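Local coordinates for glucosamine kinase (Streptacidiphilus jiangxiensis, PDB 6HWJ), which catalyses the magnesium-dependent transfer of phosphate from ATP to D-glucosamine, giving D-glucosamine 6-phosphate, and acts to a lesser extent on glucose, at residues Glu81-Ala86 and Val132-Arg137; His45-Val50 and Gly168-Ala173; Glu7-Ala12 and Val60-Asp65; Pro147-Ile152 and Pro178-Ser183; Leu16-Gly21 and Val27-Pro32. All blocks are in the same frame, centred on the assembly; numbering follows the deposited sequence.

Contact 1 of 5, residues Glu81-Ala86 and Val132-Arg137; sequences EHLVAA and VKWAVR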
# COMPACT_ATOMS: atom_id res chain seq x y z
N GLU A 81 -8.21 -19.60 -11.88
CA GLU A 81 -7.41 -20.53 -12.65
C GLU A 81 -7.35 -20.15 -14.11
O GLU A 81 -6.27 -20.19 -14.73
CB GLU A 81 -8.01 -21.94 -12.47
CG GLU A 81 -7.32 -23.05 -13.11
CD GLU A 81 -8.01 -24.37 -12.76
OE1 GLU A 81 -8.38 -25.11 -13.70
OE2 GLU A 81 -8.21 -24.63 -11.55
N HIS A 82 -8.50 -19.78 -14.70
CA HIS A 82 -8.51 -19.43 -16.12
C HIS A 82 -7.84 -18.08 -16.38
O HIS A 82 -7.27 -17.87 -17.46
CB HIS A 82 -9.95 -19.42 -16.64
CG HIS A 82 -10.47 -20.80 -16.93
ND1 HIS A 82 -10.71 -21.73 -15.94
CD2 HIS A 82 -10.74 -21.42 -18.11
CE1 HIS A 82 -11.12 -22.86 -16.48
NE2 HIS A 82 -11.14 -22.70 -17.80
N LEU A 83 -7.89 -17.16 -15.43
CA LEU A 83 -7.13 -15.93 -15.59
C LEU A 83 -5.63 -16.23 -15.61
O LEU A 83 -4.89 -15.71 -16.45
CB LEU A 83 -7.46 -14.95 -14.47
CG LEU A 83 -6.63 -13.65 -14.51
CD1 LEU A 83 -7.02 -12.80 -15.69
CD2 LEU A 83 -6.79 -12.87 -13.22
N VAL A 84 -5.17 -17.09 -14.70
CA VAL A 84 -3.76 -17.45 -14.68
C VAL A 84 -3.37 -18.14 -15.99
O VAL A 84 -2.31 -17.86 -16.55
CB VAL A 84 -3.47 -18.34 -13.47
CG1 VAL A 84 -2.04 -18.85 -13.51
CG2 VAL A 84 -3.72 -17.53 -12.18
N ALA A 85 -4.24 -19.00 -16.52
CA ALA A 85 -3.92 -19.68 -17.77
C ALA A 85 -3.81 -18.69 -18.92
O ALA A 85 -2.93 -18.81 -19.77
CB ALA A 85 -4.99 -20.75 -18.07
N ALA A 86 -4.69 -17.68 -18.95
CA ALA A 86 -4.60 -16.67 -19.99
C ALA A 86 -3.30 -15.88 -19.91
O ALA A 86 -2.83 -15.36 -20.92
CB ALA A 86 -5.78 -15.70 -19.91
N VAL A 132 -4.40 -14.62 -6.83
CA VAL A 132 -5.17 -13.77 -7.72
C VAL A 132 -6.00 -12.84 -6.84
O VAL A 132 -6.77 -13.30 -5.98
CB VAL A 132 -6.09 -14.58 -8.64
CG1 VAL A 132 -6.99 -13.63 -9.46
CG2 VAL A 132 -5.28 -15.50 -9.54
N LYS A 133 -5.86 -11.55 -7.06
CA LYS A 133 -6.59 -10.53 -6.30
C LYS A 133 -7.46 -9.79 -7.30
O LYS A 133 -6.92 -9.09 -8.18
CB LYS A 133 -5.63 -9.58 -5.60
CG LYS A 133 -6.33 -8.49 -4.78
CD LYS A 133 -5.30 -7.64 -4.04
CE LYS A 133 -5.97 -6.60 -3.16
NZ LYS A 133 -4.97 -5.67 -2.54
N TRP A 134 -8.78 -9.95 -7.18
CA TRP A 134 -9.73 -9.22 -7.99
C TRP A 134 -9.98 -7.84 -7.40
O TRP A 134 -10.29 -7.72 -6.21
CB TRP A 134 -11.07 -9.95 -8.06
CG TRP A 134 -11.02 -11.34 -8.61
CD1 TRP A 134 -11.13 -12.50 -7.89
CD2 TRP A 134 -10.86 -11.71 -9.97
NE1 TRP A 134 -11.04 -13.58 -8.74
CE2 TRP A 134 -10.87 -13.12 -10.02
CE3 TRP A 134 -10.71 -11.00 -11.16
CZ2 TRP A 134 -10.73 -13.82 -11.21
CZ3 TRP A 134 -10.57 -11.69 -12.34
CH2 TRP A 134 -10.59 -13.10 -12.36
N ALA A 135 -9.86 -6.81 -8.22
CA ALA A 135 -10.46 -5.54 -7.87
C ALA A 135 -11.96 -5.79 -7.77
O ALA A 135 -12.50 -6.74 -8.36
CB ALA A 135 -10.14 -4.48 -8.91
N VAL A 136 -12.63 -5.00 -6.95
CA VAL A 136 -14.08 -5.13 -6.82
C VAL A 136 -14.71 -3.83 -7.33
O VAL A 136 -15.16 -3.75 -8.48
CB VAL A 136 -14.48 -5.44 -5.37
CG1 VAL A 136 -16.00 -5.50 -5.23
CG2 VAL A 136 -13.85 -6.75 -4.94
N ARG A 137 -14.70 -2.81 -6.49
CA ARG A 137 -15.22 -1.50 -6.90
C ARG A 137 -14.15 -0.79 -7.72
O ARG A 137 -12.98 -0.75 -7.34
CB ARG A 137 -15.61 -0.68 -5.67
CG ARG A 137 -16.20 0.68 -5.98
CD ARG A 137 -17.53 0.57 -6.71
NE ARG A 137 -18.13 1.89 -6.92
CZ ARG A 137 -18.92 2.50 -6.05
NH1 ARG A 137 -19.22 1.93 -4.89
NH2 ARG A 137 -19.42 3.70 -6.34
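One methyl of L83, on helix 79-88, touches both V132 and W134 of strand 130-134. This CD2 lies 3.8 Å from V132 CG1 and 3.9 Å from W134 CH2. The leucine and the tryptophan come from opposing directions, and the methyl meets the far six-membered ring obliquely. V132 CG1 also rests over one face of the indole, offset toward its rim, so leucine, valine and tryptophan form one continuous apolar cluster. The indole gets there because W134 CG is anti to the carbonyl carbon (chi1 -58°), which swings the ring back toward the helix although its CB bond points neither toward the helix nor away from it. V84, one residue on, uses its CG2 against V132 CG2 at 3.7 Å, the two valines meeting at a slant. The two methyls of V132 thus serve different helix residues. The axes of 81-86 and 132-134 come within 10.0 Å, their directions 110° apart. K133 points to the other side of the sheet and probably binds ATP. This is helix-on-sheet packing in the N-terminal part of a two-lobed, kinase-like fold, on the reverse face of the strand that bears the nucleotide-site lysine.

Contact 2 of 5, residues His45-Val50 and Gly168-Ala173; sequences HAVGVV and GLLTLA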
# COMPACT_ATOMS: atom_id res chain seq x y z
N HIS A 45 -15.89 -18.93 -18.62
CA HIS A 45 -15.31 -18.01 -17.66
C HIS A 45 -15.03 -16.66 -18.30
O HIS A 45 -14.72 -16.57 -19.49
CB HIS A 45 -13.99 -18.59 -17.07
CG HIS A 45 -14.19 -19.84 -16.28
ND1 HIS A 45 -14.48 -19.84 -14.93
CD2 HIS A 45 -14.17 -21.14 -16.66
CE1 HIS A 45 -14.62 -21.08 -14.51
NE2 HIS A 45 -14.44 -21.89 -15.54
N ALA A 46 -15.15 -15.60 -17.50
CA ALA A 46 -14.90 -14.27 -18.02
C ALA A 46 -14.63 -13.28 -16.90
O ALA A 46 -14.89 -13.56 -15.72
CB ALA A 46 -16.06 -13.78 -18.88
N VAL A 47 -14.08 -12.13 -17.28
CA VAL A 47 -13.96 -10.98 -16.40
C VAL A 47 -14.81 -9.87 -16.99
O VAL A 47 -14.60 -9.46 -18.14
CB VAL A 47 -12.52 -10.51 -16.25
CG1 VAL A 47 -12.45 -9.39 -15.18
CG2 VAL A 47 -11.58 -11.66 -15.85
N GLY A 48 -15.79 -9.41 -16.22
CA GLY A 48 -16.69 -8.37 -16.66
C GLY A 48 -16.39 -7.08 -15.92
O GLY A 48 -16.00 -7.10 -14.75
N VAL A 49 -16.53 -5.97 -16.63
CA VAL A 49 -16.62 -4.64 -16.05
C VAL A 49 -18.08 -4.24 -16.15
O VAL A 49 -18.61 -4.06 -17.25
CB VAL A 49 -15.71 -3.64 -16.77
CG1 VAL A 49 -15.92 -2.25 -16.21
CG2 VAL A 49 -14.25 -4.08 -16.64
N VAL A 50 -18.76 -4.18 -15.00
CA VAL A 50 -20.20 -4.08 -14.94
C VAL A 50 -20.56 -2.77 -14.26
O VAL A 50 -19.92 -2.35 -13.29
CB VAL A 50 -20.84 -5.28 -14.22
CG1 VAL A 50 -22.35 -5.18 -14.19
CG2 VAL A 50 -20.38 -6.58 -14.89
N GLY A 168 1.24 -11.70 -13.36
CA GLY A 168 0.52 -10.97 -14.38
C GLY A 168 -0.34 -9.88 -13.79
O GLY A 168 -0.62 -9.86 -12.58
N LEU A 169 -0.77 -9.00 -14.68
CA LEU A 169 -1.68 -7.92 -14.37
C LEU A 169 -2.74 -7.83 -15.45
O LEU A 169 -2.43 -7.93 -16.64
CB LEU A 169 -0.92 -6.59 -14.30
CG LEU A 169 0.17 -6.51 -13.24
CD1 LEU A 169 1.05 -5.29 -13.49
CD2 LEU A 169 -0.47 -6.47 -11.87
N LEU A 170 -3.99 -7.64 -15.03
CA LEU A 170 -5.09 -7.37 -15.94
C LEU A 170 -5.58 -5.95 -15.69
O LEU A 170 -5.99 -5.63 -14.56
CB LEU A 170 -6.24 -8.36 -15.74
CG LEU A 170 -7.51 -8.05 -16.54
CD1 LEU A 170 -7.20 -8.08 -18.04
CD2 LEU A 170 -8.64 -9.02 -16.20
N THR A 171 -5.53 -5.12 -16.73
CA THR A 171 -5.97 -3.74 -16.62
C THR A 171 -6.93 -3.39 -17.75
O THR A 171 -6.97 -4.05 -18.79
CB THR A 171 -4.78 -2.76 -16.65
OG1 THR A 171 -4.07 -2.92 -17.88
CG2 THR A 171 -3.85 -3.02 -15.47
N LEU A 172 -7.71 -2.35 -17.50
CA LEU A 172 -8.64 -1.80 -18.47
C LEU A 172 -7.99 -0.55 -19.05
O LEU A 172 -7.58 0.34 -18.30
CB LEU A 172 -9.97 -1.47 -17.79
CG LEU A 172 -11.16 -1.04 -18.66
CD1 LEU A 172 -11.76 -2.20 -19.41
CD2 LEU A 172 -12.20 -0.38 -17.76
N ALA A 173 -7.86 -0.51 -20.37
CA ALA A 173 -7.13 0.56 -21.04
C ALA A 173 -8.03 1.79 -21.11
O ALA A 173 -8.88 1.90 -22.00
CB ALA A 173 -6.68 0.13 -22.43
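L170 and V47 approach tip to tip, each from its own sheet, and the leucine can be traced outward to its end. From CB, which points at strand 45-51, the chain goes on to CG, which stands opposite the backbone N and beside the carbonyl carbon (chi1 173°); from there CD2 reaches V47. At the branch the two methyls part company. CD1 turns away from the valine, while CD2 carries the contact. It settles into the fork of V47, 4.0 Å from V47 CG1 and 4.0 Å from V47 CG2, with V47 CB only a little farther, at 4.2 Å. The methyl therefore nestles between two others instead of meeting one of them head on. Two residues along each strand the pattern recurs more loosely, as L172 CD1 faces V49 CG2 at 4.2 Å, again tip to tip. The backbones stay well apart, the CA atoms of V47 and L170 being 9.6 Å from each other and those of V49 and L172 8.8 Å. Such spacing is that of two sheets stacked face to face. L39 and L181 also touch L170, one from each sheet. All four residues of the contact are buried and purely aliphatic; no polar group takes part in this contact, which rests on apolar burial and shape fit.

Contact 3 of 5, residues Glu7-Ala12 and Val60-Asp65; sequences ELVAAA and VPLVRD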
# COMPACT_ATOMS: atom_id res chain seq x y z
N GLU A 7 -26.37 -9.76 -22.58
CA GLU A 7 -27.75 -10.10 -22.24
C GLU A 7 -27.83 -10.86 -20.93
O GLU A 7 -28.78 -10.69 -20.16
CB GLU A 7 -28.39 -10.93 -23.36
CG GLU A 7 -28.49 -10.24 -24.70
CD GLU A 7 -28.94 -11.21 -25.79
OE1 GLU A 7 -30.09 -11.09 -26.27
OE2 GLU A 7 -28.14 -12.10 -26.16
N LEU A 8 -26.87 -11.75 -20.67
CA LEU A 8 -26.86 -12.46 -19.40
C LEU A 8 -26.68 -11.50 -18.24
O LEU A 8 -27.35 -11.63 -17.20
CB LEU A 8 -25.76 -13.53 -19.39
CG LEU A 8 -26.01 -14.80 -20.22
CD1 LEU A 8 -24.74 -15.65 -20.22
CD2 LEU A 8 -27.20 -15.62 -19.70
N VAL A 9 -25.77 -10.53 -18.37
CA VAL A 9 -25.52 -9.61 -17.26
C VAL A 9 -26.71 -8.67 -17.09
O VAL A 9 -27.13 -8.39 -15.96
CB VAL A 9 -24.21 -8.85 -17.49
CG1 VAL A 9 -24.01 -7.79 -16.43
CG2 VAL A 9 -23.02 -9.82 -17.47
N ALA A 10 -27.27 -8.18 -18.19
CA ALA A 10 -28.44 -7.31 -18.09
C ALA A 10 -29.61 -8.02 -17.43
O ALA A 10 -30.41 -7.38 -16.74
CB ALA A 10 -28.85 -6.81 -19.49
N ALA A 11 -29.73 -9.34 -17.62
CA ALA A 11 -30.85 -10.08 -17.06
C ALA A 11 -30.55 -10.64 -15.68
O ALA A 11 -31.44 -11.23 -15.07
CB ALA A 11 -31.24 -11.24 -18.00
N ALA A 12 -29.31 -10.47 -15.19
CA ALA A 12 -28.94 -11.09 -13.93
C ALA A 12 -29.37 -10.22 -12.76
O ALA A 12 -29.53 -9.00 -12.87
CB ALA A 12 -27.44 -11.34 -13.88
N VAL A 60 -16.07 -7.92 -12.10
CA VAL A 60 -16.81 -9.11 -11.71
C VAL A 60 -16.22 -10.33 -12.40
O VAL A 60 -16.30 -10.42 -13.64
CB VAL A 60 -18.31 -8.97 -12.06
CG1 VAL A 60 -19.06 -10.14 -11.44
CG2 VAL A 60 -18.86 -7.64 -11.56
N PRO A 61 -15.65 -11.29 -11.66
CA PRO A 61 -15.33 -12.57 -12.27
C PRO A 61 -16.61 -13.34 -12.50
O PRO A 61 -17.42 -13.51 -11.58
CB PRO A 61 -14.42 -13.26 -11.23
CG PRO A 61 -14.92 -12.71 -9.92
CD PRO A 61 -15.37 -11.28 -10.20
N LEU A 62 -16.81 -13.79 -13.73
CA LEU A 62 -18.07 -14.37 -14.14
C LEU A 62 -17.90 -15.81 -14.59
O LEU A 62 -16.88 -16.20 -15.18
CB LEU A 62 -18.70 -13.56 -15.28
CG LEU A 62 -19.13 -12.15 -14.90
CD1 LEU A 62 -19.26 -11.32 -16.18
CD2 LEU A 62 -20.45 -12.15 -14.13
N VAL A 63 -18.94 -16.59 -14.34
CA VAL A 63 -19.00 -17.98 -14.81
C VAL A 63 -20.42 -18.26 -15.26
O VAL A 63 -21.40 -17.94 -14.56
CB VAL A 63 -18.55 -18.97 -13.71
CG1 VAL A 63 -19.55 -18.97 -12.57
CG2 VAL A 63 -18.37 -20.37 -14.31
N ARG A 64 -20.55 -18.85 -16.44
CA ARG A 64 -21.86 -19.30 -16.88
C ARG A 64 -22.21 -20.57 -16.11
O ARG A 64 -21.40 -21.48 -15.98
CB ARG A 64 -21.86 -19.53 -18.38
CG ARG A 64 -21.84 -18.21 -19.18
CD ARG A 64 -21.76 -18.43 -20.69
NE ARG A 64 -21.63 -17.18 -21.44
CZ ARG A 64 -22.47 -16.79 -22.39
NH1 ARG A 64 -23.52 -17.54 -22.73
NH2 ARG A 64 -22.26 -15.63 -23.00
N ASP A 65 -23.42 -20.60 -15.54
CA ASP A 65 -23.90 -21.75 -14.78
C ASP A 65 -25.30 -22.05 -15.27
O ASP A 65 -26.13 -21.14 -15.31
CB ASP A 65 -23.89 -21.48 -13.27
CG ASP A 65 -24.11 -22.75 -12.44
OD1 ASP A 65 -24.97 -23.57 -12.82
OD2 ASP A 65 -23.44 -22.92 -11.40
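L8 packs on R64 and V9 on L62 where the short N-terminal helix lies against the antiparallel meander built from strands 34-42, 45-51, 57-65 and 69-72. The apolar part of the contact is small: V9 CG2 meets L62 CD1 at 4.2 Å, both side chains aimed at the opposing segment. V50 and L33 also touch V9, and L16 and V70 touch L62, so this pair belongs to the buried side of the helix. Nearer the surface the chemistry changes. The CB bond of R64 points neither at the helix nor away from it, but its chain runs extended from CG to NE and brings the charged end to L8, the two side chains crossing at about a right angle. The polar end is occupied beyond the two segments: NH1 gives a hydrogen bond to the carbonyl oxygen of P3, and the cation packs against the ring of W5 in a cation-pi contact. These partners, both from the start of the chain, are likely to hold the guanidinium in place, and the leucine meets its flat side. In L8 a chi1 of -74° sets CG opposite the carbonyl carbon, and from there CD1 reaches the group. This methyl stands squarely over its centre, tightly packed, 3.3 Å from R64 CZ, 3.4 Å from NH1 and 3.7 Å from both NE and NH2.

Contact 4 of 5, residues Pro147-Ile152 and Pro178-Ser183; sequences PAAQRI and PVLLAS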
# COMPACT_ATOMS: atom_id res chain seq x y z
N PRO A 147 -3.12 2.74 -8.09
CA PRO A 147 -1.99 2.62 -9.01
C PRO A 147 -1.22 1.31 -8.91
O PRO A 147 -0.14 1.21 -9.50
CB PRO A 147 -1.10 3.78 -8.57
CG PRO A 147 -1.27 3.78 -7.07
CD PRO A 147 -2.75 3.45 -6.85
N ALA A 148 -1.73 0.33 -8.16
CA ALA A 148 -0.94 -0.87 -7.87
C ALA A 148 -0.41 -1.53 -9.14
O ALA A 148 0.70 -2.05 -9.16
CB ALA A 148 -1.77 -1.86 -7.05
N ALA A 149 -1.20 -1.53 -10.22
CA ALA A 149 -0.74 -2.15 -11.46
C ALA A 149 0.45 -1.40 -12.06
O ALA A 149 1.38 -2.02 -12.60
CB ALA A 149 -1.87 -2.20 -12.49
N GLN A 150 0.43 -0.08 -11.99
CA GLN A 150 1.55 0.71 -12.52
C GLN A 150 2.78 0.56 -11.64
O GLN A 150 3.90 0.53 -12.14
CB GLN A 150 1.15 2.18 -12.65
CG GLN A 150 0.16 2.46 -13.77
CD GLN A 150 -1.21 1.86 -13.51
OE1 GLN A 150 -1.74 1.96 -12.41
NE2 GLN A 150 -1.78 1.23 -14.54
N ARG A 151 2.59 0.47 -10.32
CA ARG A 151 3.72 0.29 -9.42
C ARG A 151 4.38 -1.07 -9.63
O ARG A 151 5.60 -1.16 -9.79
CB ARG A 151 3.27 0.44 -7.97
CG ARG A 151 2.66 1.81 -7.65
CD ARG A 151 3.66 2.93 -7.67
NE ARG A 151 2.99 4.22 -7.48
CZ ARG A 151 2.32 4.87 -8.44
NH1 ARG A 151 2.25 4.39 -9.66
NH2 ARG A 151 1.73 6.01 -8.16
N ILE A 152 3.58 -2.14 -9.63
CA ILE A 152 4.13 -3.49 -9.75
C ILE A 152 4.84 -3.66 -11.09
O ILE A 152 5.95 -4.19 -11.16
CB ILE A 152 3.02 -4.54 -9.55
CG1 ILE A 152 2.54 -4.51 -8.09
CG2 ILE A 152 3.56 -5.93 -9.89
CD1 ILE A 152 1.27 -5.29 -7.82
N PRO A 178 -3.94 2.86 -16.77
CA PRO A 178 -4.78 1.66 -16.87
C PRO A 178 -5.38 1.31 -15.52
O PRO A 178 -4.73 1.42 -14.48
CB PRO A 178 -3.81 0.59 -17.37
CG PRO A 178 -2.79 1.37 -18.16
CD PRO A 178 -2.63 2.68 -17.42
N VAL A 179 -6.65 0.93 -15.54
CA VAL A 179 -7.41 0.64 -14.34
C VAL A 179 -7.17 -0.82 -13.97
O VAL A 179 -7.39 -1.72 -14.78
CB VAL A 179 -8.92 0.90 -14.58
CG1 VAL A 179 -9.75 0.38 -13.41
CG2 VAL A 179 -9.16 2.38 -14.81
N LEU A 180 -6.76 -1.05 -12.73
CA LEU A 180 -6.47 -2.40 -12.26
C LEU A 180 -7.75 -3.19 -12.08
O LEU A 180 -8.67 -2.75 -11.38
CB LEU A 180 -5.71 -2.35 -10.94
CG LEU A 180 -5.52 -3.67 -10.19
CD1 LEU A 180 -4.63 -4.64 -10.96
CD2 LEU A 180 -4.91 -3.42 -8.82
N LEU A 181 -7.79 -4.38 -12.69
CA LEU A 181 -8.90 -5.30 -12.53
C LEU A 181 -8.50 -6.54 -11.75
O LEU A 181 -9.33 -7.06 -10.99
CB LEU A 181 -9.45 -5.71 -13.89
CG LEU A 181 -9.86 -4.60 -14.85
CD1 LEU A 181 -10.42 -5.20 -16.15
CD2 LEU A 181 -10.86 -3.66 -14.21
N ALA A 182 -7.26 -7.01 -11.93
CA ALA A 182 -6.76 -8.20 -11.24
C ALA A 182 -5.25 -8.22 -11.28
O ALA A 182 -4.64 -7.83 -12.28
CB ALA A 182 -7.29 -9.49 -11.87
N SER A 183 -4.64 -8.69 -10.20
CA SER A 183 -3.22 -8.94 -10.12
C SER A 183 -2.99 -10.39 -9.74
O SER A 183 -3.81 -11.00 -9.03
CB SER A 183 -2.54 -8.02 -9.11
OG SER A 183 -3.12 -8.18 -7.83
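Q150 leaves the helix with CG anti to its carbonyl carbon and then bends sharply at chi2 (68°), which folds its amide back toward P178, just before the strand; L180, with CG anti to its own backbone N, extends from the strand to the helix. The bent glutamine lets NE2 donate a hydrogen bond of 3.0 Å to P178 O. The bond is not straight: the angle at the hydrogen is 138°, the donor stands off the carbonyl plane, and the oxygen lies out of the amide plane. The same NE2 sits 3.3 Å from P178 CD, so the amide slants across the proline as well as bonding to it. Deeper in, L180 splits its two methyls between successive alanines, CD1 against A149 CB at 4.0 Å and CD2 against A148 CB at 3.9 Å. Small residues on this face let the helix come close, with the CA atoms of A149 and L180 5.8 Å apart. Just beyond, L181 and A182 form a classic beta bulge opposite L170. A148 also touches D319, a ligand of the second magnesium ion. Chemically the contact is graded: alanine and leucine seat the helix beside the metal site, while a single bent hydrogen bond at the partly exposed edge adds a directional tie to the residue leading into the strand.

Contact 5 of 5, residues Leu16-Gly21 and Val27-Pro32; sequences LVLPSG and VAVPGP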
# COMPACT_ATOMS: atom_id res chain seq x y z
N LEU A 16 -25.19 -9.74 -8.54
CA LEU A 16 -24.08 -10.35 -9.26
C LEU A 16 -22.76 -9.67 -8.95
O LEU A 16 -21.72 -10.34 -8.84
CB LEU A 16 -24.37 -10.29 -10.76
CG LEU A 16 -23.35 -10.89 -11.72
CD1 LEU A 16 -23.35 -12.41 -11.62
CD2 LEU A 16 -23.66 -10.45 -13.14
N VAL A 17 -22.76 -8.34 -8.81
CA VAL A 17 -21.49 -7.62 -8.67
C VAL A 17 -20.87 -7.73 -7.28
O VAL A 17 -19.74 -7.26 -7.09
CB VAL A 17 -21.63 -6.12 -9.01
CG1 VAL A 17 -22.25 -5.91 -10.40
CG2 VAL A 17 -22.47 -5.42 -7.95
N LEU A 18 -21.56 -8.38 -6.30
CA LEU A 18 -21.08 -8.36 -4.91
C LEU A 18 -20.31 -9.63 -4.57
O LEU A 18 -20.84 -10.75 -4.75
CB LEU A 18 -22.26 -8.21 -3.96
CG LEU A 18 -23.01 -6.88 -4.03
CD1 LEU A 18 -24.23 -6.89 -3.11
CD2 LEU A 18 -22.11 -5.72 -3.69
N PRO A 19 -19.09 -9.52 -4.02
CA PRO A 19 -18.37 -10.74 -3.61
C PRO A 19 -19.12 -11.55 -2.56
O PRO A 19 -19.16 -12.79 -2.66
CB PRO A 19 -17.05 -10.20 -3.05
CG PRO A 19 -16.89 -8.86 -3.66
CD PRO A 19 -18.28 -8.31 -3.81
N SER A 20 -19.71 -10.90 -1.57
CA SER A 20 -20.42 -11.59 -0.50
C SER A 20 -21.87 -11.89 -0.85
O SER A 20 -22.64 -12.31 0.02
CB SER A 20 -20.36 -10.76 0.79
OG SER A 20 -20.97 -9.49 0.62
N GLY A 21 -22.27 -11.69 -2.11
CA GLY A 21 -23.60 -12.06 -2.55
C GLY A 21 -24.66 -11.04 -2.21
O GLY A 21 -24.40 -9.97 -1.66
N VAL A 27 -31.52 -2.49 0.64
CA VAL A 27 -30.36 -1.72 0.18
C VAL A 27 -29.66 -2.47 -0.96
O VAL A 27 -28.43 -2.48 -1.04
CB VAL A 27 -29.38 -1.44 1.33
CG1 VAL A 27 -29.99 -0.44 2.31
CG2 VAL A 27 -29.00 -2.74 2.04
N ALA A 28 -30.45 -3.07 -1.84
CA ALA A 28 -29.88 -3.89 -2.90
C ALA A 28 -29.19 -3.02 -3.94
O ALA A 28 -29.51 -1.84 -4.12
CB ALA A 28 -30.97 -4.73 -3.58
N VAL A 29 -28.22 -3.61 -4.64
CA VAL A 29 -27.60 -2.95 -5.78
C VAL A 29 -28.68 -2.61 -6.80
O VAL A 29 -29.46 -3.50 -7.19
CB VAL A 29 -26.52 -3.86 -6.41
CG1 VAL A 29 -25.96 -3.22 -7.67
CG2 VAL A 29 -25.42 -4.14 -5.40
N PRO A 30 -28.78 -1.36 -7.26
CA PRO A 30 -29.87 -1.00 -8.17
C PRO A 30 -29.60 -1.53 -9.57
O PRO A 30 -28.49 -1.44 -10.10
CB PRO A 30 -29.88 0.53 -8.13
CG PRO A 30 -28.48 0.91 -7.81
CD PRO A 30 -27.90 -0.21 -6.96
N GLY A 31 -30.64 -2.10 -10.16
CA GLY A 31 -30.57 -2.64 -11.49
C GLY A 31 -31.33 -1.79 -12.48
O GLY A 31 -31.96 -0.79 -12.11
N PRO A 32 -31.30 -2.18 -13.76
CA PRO A 32 -30.59 -3.38 -14.23
C PRO A 32 -29.10 -3.12 -14.39
O PRO A 32 -28.70 -1.96 -14.48
CB PRO A 32 -31.25 -3.66 -15.57
CG PRO A 32 -31.60 -2.29 -16.09
CD PRO A 32 -31.94 -1.45 -14.87
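V29 packs CG2 against both L18 and V17 and CG1 against V17, and the conformations of the three side chains decide how. In V29, CG1 is anti to the backbone N (chi1 175°), which leaves CG2 beside that nitrogen and facing L18. This CG2 lies against the whole fork of the leucine: 3.8 Å from L18 CD1, 3.9 Å from L18 CG and 4.0 Å from L18 CD2. The two side chains slide past each other in opposite directions, so the valine methyl meets the leucine's flank. V17 offers a single methyl, CG2, held in the crowded position between its backbone N and carbonyl carbon; it reaches V29 CG1 and CG2 alike at 4.1 Å. The type I turn from L18 to G21, closed by a hydrogen bond of 3.1 Å from G21 N to L18 O, bends the chain directly after the leucine, and G21 takes the positive phi that suits glycine. All three touching residues are buried. Both segments belong to the long connection between helix 5-11 and strand 34-42, folded back on itself so that V17 and L18 touch V29 and also strand 57-65, where W58 meets both and V60 meets V17.

Overall arrangement
Contacts 1 and 2 are wholly buried and aliphatic or aromatic, and they touch through L83 with L170 and W134 with V47: one sets a helix on the six-stranded sheet, the other stacks that sheet on the five-stranded one. Contact 4 works on the six-stranded sheet too, its strand 179-186 lying between those of contacts 1 and 2, but it adds a hydrogen bond and is the one that touches D319 of the active-site magnesium. Contacts 3 and 5 lie farther out, about 12 Å apart between centres, and meet around L16, L62 and V60; contact 3 alone brings in a charged group, at a partly exposed edge, whereas contact 5 is a small buried patch between loops.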